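Local coordinates for putative regulatory protein (PDB 2PZ9) that probably binds DNA and regulates transcription as a member of the TetR family, working as a pair of identical subunits, at residues Val36-Glu41 / Lys58-Ser63; Pro101-Ile106 / Ala170-Ile175; Ile106-Phe111 / Pro196-Arg201. One frame throughout, in Å; residues are numbered along the deposited sequence.

Contact 1 (Val36-Glu41 / Lys58-Ser63); sequences VAAAKE and KQARTS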
loop_
_atom_site.group_PDB
_atom_site.type_symbol
_atom_site.label_atom_id
_atom_site.label_comp_id
_atom_site.label_asym_id
_atom_site.label_seq_id
_atom_site.Cartn_x
_atom_site.Cartn_y
_atom_site.Cartn_z
ATOM N N VAL A 36 -11.228 0.031 23.560
ATOM C CA VAL A 36 -10.335 0.502 22.518
ATOM C C VAL A 36 -9.507 -0.663 21.983
ATOM O O VAL A 36 -9.443 -0.873 20.779
ATOM C CB VAL A 36 -9.432 1.639 23.040
ATOM C CG1 VAL A 36 -8.203 1.848 22.113
ATOM C CG2 VAL A 36 -10.254 2.901 23.215
ATOM N N ALA A 37 -8.896 -1.430 22.885
ATOM C CA ALA A 37 -8.106 -2.600 22.489
ATOM C C ALA A 37 -8.935 -3.544 21.626
ATOM O O ALA A 37 -8.464 -4.023 20.598
ATOM C CB ALA A 37 -7.577 -3.321 23.702
ATOM N N ALA A 38 -10.172 -3.788 22.040
ATOM C CA ALA A 38 -11.074 -4.671 21.313
ATOM C C ALA A 38 -11.545 -4.051 20.006
ATOM O O ALA A 38 -11.744 -4.761 19.021
ATOM C CB ALA A 38 -12.274 -5.082 22.186
ATOM N N ALA A 39 -11.723 -2.736 19.983
ATOM C CA ALA A 39 -12.095 -2.064 18.740
ATOM C C ALA A 39 -10.956 -2.120 17.702
ATOM O O ALA A 39 -11.220 -2.276 16.512
ATOM C CB ALA A 39 -12.555 -0.625 19.001
ATOM N N LYS A 40 -9.703 -2.011 18.163
ATOM C CA LYS A 40 -8.500 -2.147 17.332
ATOM C C LYS A 40 -8.508 -3.448 16.555
ATOM O O LYS A 40 -8.236 -3.477 15.354
ATOM C CB LYS A 40 -7.259 -2.176 18.204
ATOM C CG LYS A 40 -6.518 -0.889 18.338
ATOM C CD LYS A 40 -5.015 -1.219 18.427
ATOM C CE LYS A 40 -4.257 -0.381 19.471
ATOM N NZ LYS A 40 -4.619 -0.742 20.874
ATOM N N GLU A 41 -8.802 -4.534 17.256
ATOM C CA GLU A 41 -8.693 -5.871 16.706
ATOM C C GLU A 41 -9.848 -6.134 15.738
ATOM O O GLU A 41 -9.650 -6.768 14.707
ATOM C CB GLU A 41 -8.693 -6.851 17.860
ATOM C CG GLU A 41 -8.016 -8.146 17.615
ATOM C CD GLU A 41 -8.734 -9.294 18.338
ATOM O OE1 GLU A 41 -8.467 -10.465 17.993
ATOM O OE2 GLU A 41 -9.584 -9.033 19.238
ATOM N N LYS A 58 -18.724 -7.457 23.479
ATOM C CA LYS A 58 -18.587 -8.840 23.918
ATOM C C LYS A 58 -17.107 -9.139 24.184
ATOM O O LYS A 58 -16.776 -9.755 25.185
ATOM C CB LYS A 58 -19.230 -9.790 22.884
ATOM C CG LYS A 58 -18.838 -11.272 22.920
ATOM C CD LYS A 58 -17.579 -11.545 22.055
ATOM C CE LYS A 58 -17.715 -12.754 21.094
ATOM N NZ LYS A 58 -18.259 -13.994 21.728
ATOM N N GLN A 59 -16.224 -8.663 23.312
ATOM C CA GLN A 59 -14.780 -8.866 23.482
ATOM C C GLN A 59 -14.154 -7.991 24.579
ATOM O O GLN A 59 -13.289 -8.445 25.316
ATOM C CB GLN A 59 -14.029 -8.687 22.147
ATOM C CG GLN A 59 -12.708 -9.467 22.060
ATOM C CD GLN A 59 -12.888 -10.994 22.233
ATOM O OE1 GLN A 59 -13.983 -11.543 22.028
ATOM N NE2 GLN A 59 -11.808 -11.680 22.609
ATOM N N ALA A 60 -14.592 -6.738 24.675
ATOM C CA ALA A 60 -14.096 -5.793 25.682
ATOM C C ALA A 60 -14.621 -6.094 27.092
ATOM O O ALA A 60 -14.346 -5.336 28.029
ATOM C CB ALA A 60 -14.458 -4.362 25.277
ATOM N N ARG A 61 -15.371 -7.193 27.233
ATOM C CA ARG A 61 -16.001 -7.589 28.494
ATOM C C ARG A 61 -16.894 -6.473 29.038
ATOM O O ARG A 61 -16.817 -6.139 30.221
ATOM C CB ARG A 61 -14.934 -7.985 29.516
ATOM C CG ARG A 61 -15.294 -9.177 30.366
ATOM C CD ARG A 61 -14.067 -10.023 30.619
ATOM N NE ARG A 61 -13.402 -10.374 29.361
ATOM C CZ ARG A 61 -12.719 -11.499 29.144
ATOM N NH1 ARG A 61 -12.602 -12.423 30.102
ATOM N NH2 ARG A 61 -12.159 -11.713 27.953
ATOM N N THR A 62 -17.719 -5.894 28.158
ATOM C CA THR A 62 -18.697 -4.841 28.515
ATOM C C THR A 62 -20.019 -4.925 27.688
ATOM O O THR A 62 -20.262 -5.932 27.031
ATOM C CB THR A 62 -18.040 -3.412 28.493
ATOM O OG1 THR A 62 -18.906 -2.473 29.143
ATOM C CG2 THR A 62 -17.719 -2.929 27.063
ATOM N N SER A 63 -20.876 -3.899 27.737
ATOM C CA SER A 63 -22.136 -3.879 26.947
ATOM C C SER A 63 -22.182 -2.828 25.823
ATOM O O SER A 63 -21.456 -1.815 25.847
ATOM C CB SER A 63 -23.373 -3.707 27.849
ATOM O OG SER A 63 -23.527 -2.368 28.285
#
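A38 sets its methyl group against the end of helix 53-59, where it meets A60 and Q59 together. The CB of A38 lies 3.9 Å from the CB of A60, and the same carbon is 3.8 Å from the backbone N of A60. Side chains this small let the backbones come close, with the CA atoms of A38 and A60 5.4 Å apart.

Q59 adds its aliphatic part, its CB standing 4.0 Å from the CB of A38. The first torsion (-154°) places CG anti to the backbone N, and a bend at chi2 (59°) then swings the amide off the line of the first two carbons. As a result a methylene, not the amide, approaches E41: CG of Q59 is 4.2 Å from OE2 of E41. The E41 side chain also leaves the helix with CG anti to its N, bringing its carboxylate toward Q59 from one turn further on than A38. A glutamine suits this exposed border because it can lend CB and CG to the contact, whereas E41 comes to that CG with its carboxylate oxygen OE2.

This is the packing of the first helix of a TetR-type DNA-binding domain against the predicted helix-turn-helix, in which helix 53-59 leads through a short turn into helix 64-70. R61, with positive phi (56°), closes the first of these in a Schellman motif, and S63 is the N-cap of the second, its OG weakly bonded to R66 N. The carbonyl O of A60 takes a hydrogen bond from R34, so helix 32-50 grips the turn by a polar tie as well, while A39, on another side of that helix, packs on L77 and V81 of helix 74-92.

Contact 2 (Pro101-Ile106 / Ala170-Ile175); sequences PGYAGI and ALINQI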
loop_
_atom_site.group_PDB
_atom_site.type_symbol
_atom_site.label_atom_id
_atom_site.label_comp_id
_atom_site.label_asym_id
_atom_site.label_seq_id
_atom_site.Cartn_x
_atom_site.Cartn_y
_atom_site.Cartn_z
ATOM N N PRO A 101 17.748 6.024 6.114
ATOM C CA PRO A 101 17.565 4.549 6.168
ATOM C C PRO A 101 17.255 4.013 7.576
ATOM O O PRO A 101 16.518 3.033 7.716
ATOM C CB PRO A 101 18.902 3.993 5.631
ATOM C CG PRO A 101 19.888 5.111 5.719
ATOM C CD PRO A 101 19.118 6.401 5.687
ATOM N N GLY A 102 17.815 4.659 8.598
ATOM C CA GLY A 102 17.512 4.338 9.974
ATOM C C GLY A 102 16.062 4.693 10.224
ATOM O O GLY A 102 15.354 3.974 10.924
ATOM N N TYR A 103 15.613 5.800 9.644
ATOM C CA TYR A 103 14.211 6.191 9.722
ATOM C C TYR A 103 13.308 5.082 9.167
ATOM O O TYR A 103 12.268 4.744 9.752
ATOM C CB TYR A 103 13.992 7.514 8.964
ATOM C CG TYR A 103 12.552 7.961 8.869
ATOM C CD1 TYR A 103 11.988 8.309 7.632
ATOM C CD2 TYR A 103 11.735 8.030 10.010
ATOM C CE1 TYR A 103 10.635 8.727 7.523
ATOM C CE2 TYR A 103 10.381 8.452 9.919
ATOM C CZ TYR A 103 9.846 8.794 8.677
ATOM O OH TYR A 103 8.528 9.181 8.588
ATOM N N ALA A 104 13.717 4.512 8.038
ATOM C CA ALA A 104 12.926 3.496 7.360
ATOM C C ALA A 104 12.857 2.246 8.208
ATOM O O ALA A 104 11.810 1.615 8.262
ATOM C CB ALA A 104 13.507 3.186 5.997
ATOM N N GLY A 105 13.966 1.898 8.867
ATOM C CA GLY A 105 14.010 0.743 9.745
ATOM C C GLY A 105 13.027 0.962 10.867
ATOM O O GLY A 105 12.299 0.053 11.251
ATOM N N ILE A 106 12.983 2.189 11.368
ATOM C CA ILE A 106 12.046 2.568 12.420
ATOM C C ILE A 106 10.584 2.238 12.011
ATOM O O ILE A 106 9.891 1.497 12.721
ATOM C CB ILE A 106 12.334 4.041 12.928
ATOM C CG1 ILE A 106 13.103 4.005 14.247
ATOM C CG2 ILE A 106 11.097 4.884 13.132
ATOM C CD1 ILE A 106 14.652 3.988 14.109
ATOM N N ALA A 170 7.231 10.732 0.858
ATOM C CA ALA A 170 6.330 9.728 0.287
ATOM C C ALA A 170 7.013 8.393 0.008
ATOM O O ALA A 170 6.569 7.348 0.494
ATOM C CB ALA A 170 5.714 10.264 -0.970
ATOM N N LEU A 171 8.083 8.452 -0.779
ATOM C CA LEU A 171 8.876 7.277 -1.122
ATOM C C LEU A 171 9.307 6.462 0.096
ATOM O O LEU A 171 9.021 5.259 0.197
ATOM C CB LEU A 171 10.125 7.673 -1.921
ATOM C CG LEU A 171 9.838 8.227 -3.325
ATOM C CD1 LEU A 171 11.031 9.031 -3.856
ATOM C CD2 LEU A 171 9.370 7.127 -4.315
ATOM N N ILE A 172 9.982 7.117 1.026
ATOM C CA ILE A 172 10.504 6.401 2.168
ATOM C C ILE A 172 9.389 5.703 3.008
ATOM O O ILE A 172 9.520 4.529 3.389
ATOM C CB ILE A 172 11.420 7.308 2.990
ATOM C CG1 ILE A 172 12.612 7.724 2.120
ATOM C CG2 ILE A 172 11.895 6.572 4.251
ATOM C CD1 ILE A 172 13.500 8.764 2.743
ATOM N N ASN A 173 8.307 6.421 3.276
ATOM C CA ASN A 173 7.105 5.813 3.787
ATOM C C ASN A 173 6.582 4.589 3.022
ATOM O O ASN A 173 6.174 3.601 3.642
ATOM C CB ASN A 173 6.031 6.860 3.835
ATOM C CG ASN A 173 6.124 7.679 5.053
ATOM O OD1 ASN A 173 5.426 7.398 6.026
ATOM N ND2 ASN A 173 7.020 8.665 5.059
ATOM N N GLN A 174 6.572 4.667 1.692
ATOM C CA GLN A 174 6.139 3.540 0.863
ATOM C C GLN A 174 7.003 2.333 1.097
ATOM O O GLN A 174 6.509 1.334 1.584
ATOM C CB GLN A 174 6.192 3.863 -0.620
ATOM C CG GLN A 174 4.889 4.185 -1.178
ATOM C CD GLN A 174 3.860 3.071 -1.080
ATOM O OE1 GLN A 174 4.003 2.019 -1.686
ATOM N NE2 GLN A 174 2.785 3.335 -0.356
ATOM N N ILE A 175 8.289 2.458 0.744
ATOM C CA ILE A 175 9.282 1.372 0.793
ATOM C C ILE A 175 9.221 0.610 2.115
ATOM O O ILE A 175 9.344 -0.614 2.137
ATOM C CB ILE A 175 10.737 1.905 0.613
ATOM C CG1 ILE A 175 10.764 3.115 -0.307
ATOM C CG2 ILE A 175 11.658 0.868 -0.002
ATOM C CD1 ILE A 175 12.130 3.867 -0.280
#
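I172 pushes its CG2 methyl between the ring of Y103 and the methyl of A104, and this is the tightly packed half of the contact. CG2 comes within 3.8 Å of CD1 of Y103, meeting the ring obliquely, and within 4.1 Å of CB of A104. With chi1 near -62° that methyl stands anti to the backbone N of I172 and points across to the other helix. A beta-branched residue suits the place because one branch, CG2, can touch both the ring of Y103 and the small methyl of A104. The two helices of the C-terminal TetR-type domain run 9.4 Å apart at their closest, at a crossing angle of -44°.

Toward the partly exposed side the fit is looser. There the OH of Y103 and the ND2 of N173 are 3.9 Å apart, with ring and amide planes turned 70° to each other. Each has a hydrogen bond elsewhere: the phenol with K146 NZ, the amide with the carbonyl of L169 in its own helix. A170 packs on W179 and L171 on I175, both of the second subunit.

Between these segments, then, cohesion comes from apolar packing, while Y103 OH and N173 ND2 find their hydrogen bonds outside it; the lysine would probably polarise the tyrosine hydroxyl.

Contact 3 (Ile106-Phe111 / Pro196-Arg201); sequences ILFDHF and PSVTAR. With SO4 (sulfate ion), chain B.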
loop_
_atom_site.group_PDB
_atom_site.type_symbol
_atom_site.label_atom_id
_atom_site.label_comp_id
_atom_site.label_asym_id
_atom_site.label_seq_id
_atom_site.Cartn_x
_atom_site.Cartn_y
_atom_site.Cartn_z
ATOM N N ILE A 106 12.983 2.189 11.368
ATOM C CA ILE A 106 12.046 2.568 12.420
ATOM C C ILE A 106 10.584 2.238 12.011
ATOM O O ILE A 106 9.891 1.497 12.721
ATOM C CB ILE A 106 12.334 4.041 12.928
ATOM C CG1 ILE A 106 13.103 4.005 14.247
ATOM C CG2 ILE A 106 11.097 4.884 13.132
ATOM C CD1 ILE A 106 14.652 3.988 14.109
ATOM N N LEU A 107 10.148 2.725 10.844
ATOM C CA LEU A 107 8.796 2.422 10.326
ATOM C C LEU A 107 8.614 0.938 10.062
ATOM O O LEU A 107 7.537 0.381 10.284
ATOM C CB LEU A 107 8.497 3.209 9.047
ATOM C CG LEU A 107 8.526 4.729 9.194
ATOM C CD1 LEU A 107 8.743 5.496 7.881
ATOM C CD2 LEU A 107 7.225 5.166 9.870
ATOM N N PHE A 108 9.669 0.294 9.581
ATOM C CA PHE A 108 9.565 -1.103 9.286
ATOM C C PHE A 108 9.220 -1.852 10.561
ATOM O O PHE A 108 8.300 -2.679 10.585
ATOM C CB PHE A 108 10.862 -1.630 8.724
ATOM C CG PHE A 108 10.848 -3.109 8.503
ATOM C CD1 PHE A 108 10.280 -3.648 7.347
ATOM C CD2 PHE A 108 11.373 -3.980 9.466
ATOM C CE1 PHE A 108 10.252 -5.038 7.160
ATOM C CE2 PHE A 108 11.350 -5.358 9.283
ATOM C CZ PHE A 108 10.804 -5.891 8.139
ATOM N N ASP A 109 9.971 -1.532 11.617
ATOM C CA ASP A 109 9.832 -2.142 12.920
ATOM C C ASP A 109 8.436 -1.991 13.450
ATOM O O ASP A 109 7.843 -2.952 13.926
ATOM C CB ASP A 109 10.797 -1.468 13.874
ATOM C CG ASP A 109 12.243 -1.808 13.578
ATOM O OD1 ASP A 109 12.508 -2.827 12.883
ATOM O OD2 ASP A 109 13.117 -1.045 14.046
ATOM N N HIS A 110 7.923 -0.772 13.363
ATOM C CA HIS A 110 6.628 -0.447 13.874
ATOM C C HIS A 110 5.529 -1.313 13.273
ATOM O O HIS A 110 4.701 -1.856 13.988
ATOM C CB HIS A 110 6.329 1.010 13.613
ATOM C CG HIS A 110 4.991 1.443 14.125
ATOM N ND1 HIS A 110 4.839 2.177 15.282
ATOM C CD2 HIS A 110 3.738 1.235 13.644
ATOM C CE1 HIS A 110 3.552 2.410 15.486
ATOM N NE2 HIS A 110 2.864 1.850 14.506
ATOM N N PHE A 111 5.514 -1.445 11.960
ATOM C CA PHE A 111 4.488 -2.237 11.334
ATOM C C PHE A 111 4.802 -3.705 11.375
ATOM O O PHE A 111 3.897 -4.525 11.249
ATOM C CB PHE A 111 4.244 -1.780 9.908
ATOM C CG PHE A 111 3.611 -0.426 9.826
ATOM C CD1 PHE A 111 4.327 0.666 9.325
ATOM C CD2 PHE A 111 2.294 -0.224 10.276
ATOM C CE1 PHE A 111 3.726 1.938 9.262
ATOM C CE2 PHE A 111 1.687 1.039 10.214
ATOM C CZ PHE A 111 2.399 2.116 9.707
ATOM N N PRO A 196 15.279 -16.427 5.204
ATOM C CA PRO A 196 13.875 -16.142 5.550
ATOM C C PRO A 196 13.708 -15.127 6.699
ATOM O O PRO A 196 12.693 -14.392 6.753
ATOM C CB PRO A 196 13.313 -17.512 5.947
ATOM C CG PRO A 196 14.256 -18.497 5.404
ATOM C CD PRO A 196 15.608 -17.847 5.412
ATOM N N SER A 197 14.704 -15.075 7.584
ATOM C CA SER A 197 14.730 -14.111 8.680
ATOM C C SER A 197 14.148 -12.736 8.307
ATOM O O SER A 197 14.643 -12.061 7.413
ATOM C CB SER A 197 16.158 -13.977 9.214
ATOM O OG SER A 197 16.397 -12.670 9.694
ATOM N N VAL A 198 13.082 -12.350 8.992
ATOM C CA VAL A 198 12.514 -11.007 8.908
ATOM C C VAL A 198 13.545 -9.864 8.886
ATOM O O VAL A 198 13.397 -8.878 8.148
ATOM C CB VAL A 198 11.526 -10.774 10.063
ATOM C CG1 VAL A 198 11.087 -9.301 10.160
ATOM C CG2 VAL A 198 10.305 -11.709 9.902
ATOM N N THR A 199 14.613 -9.982 9.656
ATOM C CA THR A 199 15.567 -8.882 9.720
ATOM C C THR A 199 16.444 -8.840 8.473
ATOM O O THR A 199 17.104 -7.796 8.217
ATOM C CB THR A 199 16.446 -9.001 10.980
ATOM O OG1 THR A 199 17.459 -7.991 10.957
ATOM C CG2 THR A 199 17.242 -10.297 10.953
ATOM N N ALA A 200 16.470 -9.911 7.716
ATOM C CA ALA A 200 16.965 -9.884 6.335
ATOM C C ALA A 200 16.125 -8.952 5.423
ATOM O O ALA A 200 16.705 -8.204 4.608
ATOM C CB ALA A 200 17.069 -11.322 5.742
ATOM N N ARG A 201 14.788 -9.000 5.560
ATOM C CA ARG A 201 13.894 -8.061 4.855
ATOM C C ARG A 201 14.269 -6.643 5.265
ATOM O O ARG A 201 14.305 -5.727 4.437
ATOM C CB ARG A 201 12.395 -8.288 5.164
ATOM C CG ARG A 201 11.845 -9.739 5.065
ATOM C CD ARG A 201 11.816 -10.339 3.642
ATOM N NE ARG A 201 13.151 -10.377 3.031
ATOM C CZ ARG A 201 14.026 -11.386 3.139
ATOM N NH1 ARG A 201 13.710 -12.480 3.842
ATOM N NH2 ARG A 201 15.222 -11.299 2.545
HETATM S S SO4 B . 13.719 -13.549 12.334
HETATM O O1 SO4 B . 13.519 -13.059 13.694
HETATM O O2 SO4 B . 14.445 -14.828 12.301
HETATM O O3 SO4 B . 12.415 -13.692 11.675
HETATM O O4 SO4 B . 14.506 -12.563 11.608
#
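F108 reaches from helix 100-113 to the first turn of helix 198-212, where V198 and R201 receive the end of its ring. Its CB points at the other helix, and a first torsion of 175° places CG anti to the backbone N, which carries the ring toward helix 198-212. Along one side of the ring CD2 has the carboxylate of D109 at its edge, in plane, OD1 being 3.8 Å from it. Next comes CE2, 4.0 Å from CG1 of V198. At the far end CZ touches most: the same CG1 and the carbonyl O of V198, each at 4.0 Å, and CB of R201 at 4.1 Å. A long, rigid, apolar group suits a place where the nearest CA atoms, those of F108 and R201, are 9.3 Å apart.

Both segments belong to the C-terminal domain of a TetR-type regulator, and the ring also packs on W179 and on L205. R201 offers the phenylalanine only its aliphatic root; bent at chi2 and chi3, its chain leads the guanidinium away to a salt bridge with D167 of the second subunit, which ties this helix to the dimer.

V198 faces two ways. One methyl meets the ring, while its backbone N donates to O3 of a sulfate ion, probably from the crystallisation liquor, at 3.1 Å. The N of T199 gives O4 a straighter bond, with an angle of 163° at the hydrogen. The N-H groups of a helix's first turn point back along its axis and have no carbonyl of an earlier turn to bond to, so an anion can settle there, probably helped by the helix dipole; S197 holds the N-cap position.

Along the chain contact 1 closes before the other two open, and it lies in the predicted DNA-binding part, its centre about 32 Å from that of contact 2 and about 29 Å from that of contact 3. Contacts 2 and 3 belong to the C-terminal domain, with centres about 11 Å apart. They share I106 and use successive parts of helix 100-113, which meets helix 165-176 first and helix 198-212 next; their segments alternate in sequence, so the two pairings interlock. Helix 74-92 connects the regions, touching A39 of contact 1 and H110 and F111 of the segment 106-111. Contacts 2 and 3 also border the second subunit, consistent with a dimerising core joined to a separate DNA-binding unit.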